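Local coordinates for glycoside hydrolase family protein (Novosphingobium sp. PP1Y, PDB 6Q2F) that probably releases alpha-L-rhamnose from rhamnosylated substrates by hydrolysing the glycosidic bond, as an alpha-L-rhamnosidase with a sodium ion bound in its structure, at residues V57-M62 / D69-D74; V99-R102 / P108-K111. All coordinates share one frame; numbering follows the deposited sequence.

Interaction 1: residues V57-M62 / D69-D74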
ATOM      1  N   VAL A  57      -4.776 -12.913  11.240  1.00 23.81           N
ATOM      2  CA  VAL A  57      -3.535 -12.325  11.735  1.00 26.77           C
ATOM      3  C   VAL A  57      -2.367 -12.804  10.879  1.00 27.53           C
ATOM      4  O   VAL A  57      -2.379 -13.900  10.318  1.00 24.37           O
ATOM      5  CB  VAL A  57      -3.266 -12.658  13.223  1.00 23.82           C
ATOM      6  CG1 VAL A  57      -4.453 -12.214  14.086  1.00 23.97           C
ATOM      7  CG2 VAL A  57      -2.967 -14.131  13.386  1.00 17.89           C
ATOM      8  N   TRP A  58      -1.355 -11.964  10.773  1.00 25.23           N
ATOM      9  CA  TRP A  58      -0.067 -12.425  10.313  1.00 23.56           C
ATOM     10  C   TRP A  58       0.628 -13.146  11.467  1.00 25.98           C
ATOM     11  O   TRP A  58       0.463 -12.796  12.643  1.00 27.17           O
ATOM     12  CB  TRP A  58       0.777 -11.253   9.800  1.00 23.84           C
ATOM     13  CG  TRP A  58       0.411 -10.884   8.385  1.00 20.51           C
ATOM     14  CD1 TRP A  58      -0.632 -11.383   7.660  1.00 22.25           C
ATOM     15  CD2 TRP A  58       1.109  -9.983   7.516  1.00 20.80           C
ATOM     16  NE1 TRP A  58      -0.636 -10.835   6.401  1.00 23.56           N
ATOM     17  CE2 TRP A  58       0.424  -9.981   6.285  1.00 25.03           C
ATOM     18  CE3 TRP A  58       2.258  -9.198   7.651  1.00 28.56           C
ATOM     19  CZ2 TRP A  58       0.829  -9.199   5.206  1.00 25.42           C
ATOM     20  CZ3 TRP A  58       2.664  -8.422   6.576  1.00 29.99           C
ATOM     21  CH2 TRP A  58       1.959  -8.436   5.367  1.00 23.93           C
ATOM     22  N   TRP A  59       1.394 -14.179  11.125  1.00 26.09           N
ATOM     23  CA  TRP A  59       1.902 -15.136  12.120  1.00 23.94           C
ATOM     24  C   TRP A  59       3.351 -15.477  11.765  1.00 26.41           C
ATOM     25  O   TRP A  59       3.642 -16.505  11.151  1.00 29.81           O
ATOM     26  CB  TRP A  59       1.002 -16.364  12.149  1.00 18.35           C
ATOM     27  CG  TRP A  59       1.296 -17.395  13.184  1.00 24.13           C
ATOM     28  CD1 TRP A  59       1.408 -17.215  14.549  1.00 23.09           C
ATOM     29  CD2 TRP A  59       1.390 -18.800  12.956  1.00 19.77           C
ATOM     30  NE1 TRP A  59       1.610 -18.434  15.163  1.00 25.24           N
ATOM     31  CE2 TRP A  59       1.604 -19.418  14.206  1.00 26.96           C
ATOM     32  CE3 TRP A  59       1.337 -19.595  11.811  1.00 25.12           C
ATOM     33  CZ2 TRP A  59       1.761 -20.791  14.336  1.00 24.54           C
ATOM     34  CZ3 TRP A  59       1.513 -20.958  11.938  1.00 26.34           C
ATOM     35  CH2 TRP A  59       1.711 -21.545  13.194  1.00 27.23           C
ATOM     36  N   HIS A  60       4.262 -14.595  12.155  1.00 28.44           N
ATOM     37  CA  HIS A  60       5.659 -14.722  11.770  1.00 31.44           C
ATOM     38  C   HIS A  60       6.369 -15.758  12.631  1.00 30.30           C
ATOM     39  O   HIS A  60       6.265 -15.733  13.855  1.00 26.81           O
ATOM     40  CB  HIS A  60       6.376 -13.380  11.897  1.00 32.86           C
ATOM     41  CG  HIS A  60       5.944 -12.362  10.887  1.00 34.61           C
ATOM     42  ND1 HIS A  60       4.836 -11.560  11.065  1.00 30.85           N
ATOM     43  CD2 HIS A  60       6.490 -11.998   9.702  1.00 37.19           C
ATOM     44  CE1 HIS A  60       4.710 -10.756  10.023  1.00 31.99           C
ATOM     45  NE2 HIS A  60       5.700 -11.003   9.182  1.00 34.80           N
ATOM     46  N   TRP A  61       7.092 -16.663  11.985  1.00 27.94           N
ATOM     47  CA  TRP A  61       8.018 -17.565  12.657  1.00 28.71           C
ATOM     48  C   TRP A  61       9.383 -16.884  12.689  1.00 33.38           C
ATOM     49  O   TRP A  61      10.020 -16.724  11.649  1.00 31.15           O
ATOM     50  CB  TRP A  61       8.095 -18.904  11.924  1.00 30.57           C
ATOM     51  CG  TRP A  61       6.897 -19.785  12.097  1.00 28.62           C
ATOM     52  CD1 TRP A  61       5.740 -19.482  12.732  1.00 25.04           C
ATOM     53  CD2 TRP A  61       6.756 -21.125  11.611  1.00 23.26           C
ATOM     54  NE1 TRP A  61       4.873 -20.548  12.677  1.00 25.45           N
ATOM     55  CE2 TRP A  61       5.484 -21.573  11.994  1.00 23.37           C
ATOM     56  CE3 TRP A  61       7.585 -21.984  10.868  1.00 23.15           C
ATOM     57  CZ2 TRP A  61       5.021 -22.859  11.692  1.00 24.13           C
ATOM     58  CZ3 TRP A  61       7.134 -23.247  10.586  1.00 25.72           C
ATOM     59  CH2 TRP A  61       5.856 -23.675  10.993  1.00 30.74           C
HETATM   60  N   MSE A  62       9.822 -16.472  13.876  1.00 29.17           N
HETATM   61  CA  MSE A  62      10.993 -15.615  13.996  1.00 29.82           C
HETATM   62  C   MSE A  62      12.312 -16.409  14.041  1.00 29.90           C
HETATM   63  O   MSE A  62      12.673 -16.941  15.084  1.00 28.95           O
HETATM   64  CB  MSE A  62      10.884 -14.734  15.252  1.00 27.98           C
HETATM   65  CG  MSE A  62       9.739 -13.710  15.266  1.00 26.55           C
HETATM   66 SE   MSE A  62       9.556 -12.719  13.605  0.79 29.51          SE
HETATM   67  CE  MSE A  62      11.352 -11.957  13.679  1.00 35.25           C
ATOM     68  N   ASP A  69       4.624 -27.520  20.053  1.00 27.09           N
ATOM     69  CA  ASP A  69       3.895 -27.211  21.270  1.00 28.29           C
ATOM     70  C   ASP A  69       3.370 -25.788  21.242  1.00 26.71           C
ATOM     71  O   ASP A  69       2.212 -25.540  21.587  1.00 33.05           O
ATOM     72  CB  ASP A  69       4.787 -27.425  22.483  1.00 32.70           C
ATOM     73  CG  ASP A  69       4.102 -27.010  23.770  1.00 34.70           C
ATOM     74  OD1 ASP A  69       3.168 -27.709  24.183  1.00 36.39           O
ATOM     75  OD2 ASP A  69       4.498 -25.989  24.353  1.00 41.54           O
ATOM     76  N   GLY A  70       4.203 -24.847  20.807  1.00 27.10           N
ATOM     77  CA  GLY A  70       3.780 -23.467  20.736  1.00 23.81           C
ATOM     78  C   GLY A  70       2.767 -23.209  19.633  1.00 28.37           C
ATOM     79  O   GLY A  70       1.881 -22.364  19.790  1.00 28.79           O
ATOM     80  N   ILE A  71       2.889 -23.920  18.511  1.00 26.41           N
ATOM     81  CA  ILE A  71       1.967 -23.743  17.397  1.00 26.88           C
ATOM     82  C   ILE A  71       0.546 -24.074  17.835  1.00 27.97           C
ATOM     83  O   ILE A  71      -0.411 -23.347  17.527  1.00 25.65           O
ATOM     84  CB  ILE A  71       2.404 -24.614  16.210  1.00 23.30           C
ATOM     85  CG1 ILE A  71       3.689 -24.058  15.579  1.00 28.30           C
ATOM     86  CG2 ILE A  71       1.278 -24.718  15.174  1.00 21.24           C
ATOM     87  CD1 ILE A  71       4.320 -24.992  14.541  1.00 26.54           C
ATOM     88  N   ARG A  72       0.388 -25.182  18.560  1.00 25.20           N
ATOM     89  CA  ARG A  72      -0.925 -25.563  19.054  1.00 31.31           C
ATOM     90  C   ARG A  72      -1.482 -24.517  20.008  1.00 30.59           C
ATOM     91  O   ARG A  72      -2.652 -24.133  19.889  1.00 25.47           O
ATOM     92  CB  ARG A  72      -0.847 -26.926  19.733  1.00 28.91           C
ATOM     93  CG  ARG A  72      -2.036 -27.241  20.649  1.00 29.45           C
ATOM     94  CD  ARG A  72      -2.101 -28.764  20.880  1.00 36.42           C
ATOM     95  NE  ARG A  72      -2.576 -29.445  19.674  1.00 31.68           N
ATOM     96  CZ  ARG A  72      -2.438 -30.741  19.428  1.00 31.45           C
ATOM     97  NH1 ARG A  72      -1.804 -31.531  20.287  1.00 27.86           N
ATOM     98  NH2 ARG A  72      -2.932 -31.244  18.311  1.00 30.58           N
ATOM     99  N   LYS A  73      -0.663 -24.055  20.970  1.00 24.15           N
ATOM    100  CA  LYS A  73      -1.141 -23.055  21.920  1.00 29.60           C
ATOM    101  C   LYS A  73      -1.448 -21.729  21.226  1.00 29.29           C
ATOM    102  O   LYS A  73      -2.403 -21.039  21.599  1.00 32.38           O
ATOM    103  CB  LYS A  73      -0.126 -22.860  23.041  1.00 27.60           C
ATOM    104  CG  LYS A  73       0.048 -24.091  23.928  1.00 29.88           C
ATOM    105  CD  LYS A  73       1.372 -24.038  24.692  1.00 25.90           C
ATOM    106  CE  LYS A  73       1.461 -25.150  25.726  1.00 25.85           C
ATOM    107  NZ  LYS A  73       2.774 -25.087  26.463  1.00 30.17           N
ATOM    108  N   ASP A  74      -0.641 -21.348  20.228  1.00 21.77           N
ATOM    109  CA  ASP A  74      -0.992 -20.189  19.400  1.00 26.16           C
ATOM    110  C   ASP A  74      -2.365 -20.359  18.773  1.00 28.57           C
ATOM    111  O   ASP A  74      -3.220 -19.465  18.862  1.00 32.92           O
ATOM    112  CB  ASP A  74       0.031 -19.984  18.289  1.00 25.08           C
ATOM    113  CG  ASP A  74       1.331 -19.387  18.778  1.00 28.03           C
ATOM    114  OD1 ASP A  74       1.446 -19.074  19.981  1.00 30.14           O
ATOM    115  OD2 ASP A  74       2.233 -19.215  17.930  1.00 33.47           O
TER
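One hydrogen bond joins Trp59 to Asp74: the indole NE1 donates to Asp74 OD2 over 2.9 Å, and the N-H···O angle of 167° makes it nearly straight. The oxygen lies in the indole plane, at the edge. Seen from the carboxylate, the donor arrives on the anti side of OD2 and tilted 31° from its plane. OD2 also bonds to His682 ND1 and Val683 N, while OD1 pairs with Arg703, so this buried carboxylate is tied down on both oxygens. Strand 56-62 and helix 68-81 open a beta-alpha-beta unit of a (beta/alpha)8-type barrel, whose ring of parallel strands closes where strand 674-677 pairs with 56-62; the two short segments run almost antiparallel, and their axes come within 12.1 Å. Two apolar contacts, both made by Ile71, add to the bond. With chi1 at -175° the Trp59 indole swings away from its own backbone nitrogen and over to the helix, where CH2 meets Ile71 CG2 at 3.8 Å. The other branch of Ile71 ends in CD1, 3.6 Å from Trp61 CZ2. Within the strand, Trp61 NE1 sits 3.3 Å above the Trp59 ring plane, offset toward the rim. A leucine in place of Trp59 would probably leave Asp74 OD2 without its indole donor and open a gap beside Ile71.

Interaction 2: residues V99-R102 / P108-K111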
ATOM      1  N   VAL A  99      14.529 -21.132  21.862  1.00 34.61           N
ATOM      2  CA  VAL A  99      14.197 -22.531  21.793  1.00 34.78           C
ATOM      3  C   VAL A  99      15.472 -23.347  21.940  1.00 37.02           C
ATOM      4  O   VAL A  99      16.592 -22.871  21.727  1.00 37.01           O
ATOM      5  CB  VAL A  99      13.485 -22.880  20.475  1.00 31.62           C
ATOM      6  CG1 VAL A  99      12.199 -22.094  20.366  1.00 29.22           C
ATOM      7  CG2 VAL A  99      14.417 -22.605  19.294  1.00 26.98           C
ATOM      8  N   ASP A 100      15.284 -24.614  22.293  1.00 39.03           N
ATOM      9  CA  ASP A 100      16.395 -25.542  22.423  1.00 36.96           C
ATOM     10  C   ASP A 100      17.188 -25.660  21.121  1.00 36.00           C
ATOM     11  O   ASP A 100      18.423 -25.727  21.142  1.00 41.85           O
ATOM     12  CB  ASP A 100      15.842 -26.891  22.871  1.00 49.30           C
ATOM     13  CG  ASP A 100      16.913 -27.908  23.071  1.00 56.41           C
ATOM     14  OD1 ASP A 100      17.269 -28.567  22.075  1.00 61.16           O
ATOM     15  OD2 ASP A 100      17.390 -28.044  24.217  1.00 71.16           O
ATOM     16  N   HIS A 101      16.502 -25.662  19.978  1.00 38.13           N
ATOM     17  CA  HIS A 101      17.187 -25.685  18.690  1.00 39.98           C
ATOM     18  C   HIS A 101      16.328 -25.027  17.613  1.00 43.35           C
ATOM     19  O   HIS A 101      15.134 -25.329  17.481  1.00 37.07           O
ATOM     20  CB  HIS A 101      17.543 -27.115  18.276  1.00 35.16           C
ATOM     21  CG  HIS A 101      16.376 -28.051  18.292  1.00 46.39           C
ATOM     22  ND1 HIS A 101      15.901 -28.631  19.450  1.00 47.76           N
ATOM     23  CD2 HIS A 101      15.592 -28.516  17.289  1.00 45.50           C
ATOM     24  CE1 HIS A 101      14.872 -29.408  19.162  1.00 50.31           C
ATOM     25  NE2 HIS A 101      14.662 -29.355  17.858  1.00 47.78           N
ATOM     26  N   ARG A 102      16.954 -24.154  16.829  1.00 42.15           N
ATOM     27  CA  ARG A 102      16.248 -23.464  15.762  1.00 38.09           C
ATOM     28  C   ARG A 102      15.819 -24.451  14.686  1.00 37.86           C
ATOM     29  O   ARG A 102      16.549 -25.388  14.348  1.00 36.25           O
ATOM     30  CB  ARG A 102      17.134 -22.375  15.151  1.00 36.97           C
ATOM     31  CG  ARG A 102      17.528 -21.241  16.111  1.00 33.51           C
ATOM     32  CD  ARG A 102      18.212 -20.129  15.315  1.00 36.99           C
ATOM     33  NE  ARG A 102      19.012 -19.201  16.124  1.00 38.30           N
ATOM     34  CZ  ARG A 102      18.586 -18.023  16.571  1.00 34.83           C
ATOM     35  NH1 ARG A 102      17.346 -17.600  16.321  1.00 30.72           N
ATOM     36  NH2 ARG A 102      19.407 -17.259  17.269  1.00 31.22           N
ATOM     37  N   PRO A 108      13.546 -31.349   7.521  1.00 33.31           N
ATOM     38  CA  PRO A 108      12.501 -32.247   8.049  1.00 31.87           C
ATOM     39  C   PRO A 108      11.780 -31.738   9.290  1.00 34.41           C
ATOM     40  O   PRO A 108      10.546 -31.718   9.305  1.00 35.13           O
ATOM     41  CB  PRO A 108      13.284 -33.536   8.311  1.00 26.26           C
ATOM     42  CG  PRO A 108      14.257 -33.560   7.120  1.00 28.58           C
ATOM     43  CD  PRO A 108      14.694 -32.115   6.989  1.00 29.95           C
ATOM     44  N   GLU A 109      12.500 -31.280  10.316  1.00 37.91           N
ATOM     45  CA  GLU A 109      11.817 -30.835  11.528  1.00 36.80           C
ATOM     46  C   GLU A 109      10.992 -29.583  11.278  1.00 36.16           C
ATOM     47  O   GLU A 109       9.898 -29.443  11.837  1.00 29.41           O
ATOM     48  CB  GLU A 109      12.814 -30.596  12.658  1.00 33.75           C
ATOM     49  CG  GLU A 109      12.136 -30.516  14.043  1.00 43.71           C
ATOM     50  CD  GLU A 109      13.115 -30.657  15.204  1.00 55.34           C
ATOM     51  OE1 GLU A 109      12.712 -30.378  16.354  1.00 49.48           O
ATOM     52  OE2 GLU A 109      14.279 -31.046  14.968  1.00 61.88           O
ATOM     53  N   TRP A 110      11.497 -28.667  10.453  1.00 27.23           N
ATOM     54  CA  TRP A 110      10.709 -27.510  10.057  1.00 23.14           C
ATOM     55  C   TRP A 110       9.464 -27.942   9.289  1.00 28.71           C
ATOM     56  O   TRP A 110       8.352 -27.451   9.548  1.00 28.70           O
ATOM     57  CB  TRP A 110      11.557 -26.556   9.211  1.00 28.11           C
ATOM     58  CG  TRP A 110      10.886 -25.256   8.919  1.00 27.04           C
ATOM     59  CD1 TRP A 110      11.038 -24.073   9.608  1.00 23.64           C
ATOM     60  CD2 TRP A 110       9.941 -24.990   7.872  1.00 24.99           C
ATOM     61  NE1 TRP A 110      10.245 -23.098   9.048  1.00 21.46           N
ATOM     62  CE2 TRP A 110       9.565 -23.632   7.983  1.00 27.43           C
ATOM     63  CE3 TRP A 110       9.380 -25.765   6.855  1.00 21.29           C
ATOM     64  CZ2 TRP A 110       8.642 -23.030   7.108  1.00 30.02           C
ATOM     65  CZ3 TRP A 110       8.451 -25.160   5.971  1.00 20.58           C
ATOM     66  CH2 TRP A 110       8.103 -23.807   6.109  1.00 25.25           C
ATOM     67  N   LYS A 111       9.628 -28.869   8.341  1.00 26.21           N
ATOM     68  CA  LYS A 111       8.483 -29.270   7.532  1.00 29.38           C
ATOM     69  C   LYS A 111       7.437 -29.960   8.383  1.00 23.72           C
ATOM     70  O   LYS A 111       6.231 -29.754   8.183  1.00 27.66           O
ATOM     71  CB  LYS A 111       8.932 -30.157   6.363  1.00 22.57           C
ATOM     72  CG  LYS A 111       9.737 -29.388   5.313  1.00 27.47           C
ATOM     73  CD  LYS A 111      10.052 -30.206   4.063  1.00 30.88           C
ATOM     74  CE  LYS A 111      10.782 -31.512   4.345  1.00 31.27           C
ATOM     75  NZ  LYS A 111      10.982 -32.235   3.042  1.00 29.64           N
TER
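The imidazole of His101 is engaged at its edge through both nitrogens, with a carboxylate near the ring plane at each. Glu109 OE1 lies in the ring plane and takes the NE2 hydrogen at 2.7 Å. The N-H···O angle of 168° gives a nearly straight bond. On the acceptor's side the donor comes in syn, though 30° out of the carboxylate plane, and the two flat groups are turned 58° against each other. At ND1 the partner is Asp100 OD1, 3.0 Å away and using its anti lone pair. A ring that donates from both nitrogens would be doubly protonated, and the two flanking carboxylates would be expected to favour that charge. The CB of His101 already points toward the helix, and Glu109 meets the ring with a chain extended beyond CG, the two side chains crossing at about a right angle. Both residues are exposed, so the link lies at the surface. It ties the loop that follows strand 85-91 to the first turn of helix 108-124. One residue further along this helix, Trp110 turns into the fold, hydrogen-bonding Asp90 of strand 85-91 and packing on Tyr483 of helix 469-487.

From the N terminus, strand 56-62 runs into a short connection and then helix 68-81; interaction 1 closes this first loop, with six residues between its segments. The chain continues through strand 85-91, parallel to strand 56-62, into a loop that interaction 2 fastens to the start of helix 108-124, across five residues. The contacts are therefore in series, neither nested nor crossed, and their centres are about 14 Å apart. They nevertheless touch: Trp61 CE3 of interaction 1 lies 3.4 Å from Trp110 NE1 of interaction 2. Ala117, further along helix 108-124, also packs on Trp59 and Ile71, joining the buried first contact to the helix at whose start the surface contact lies.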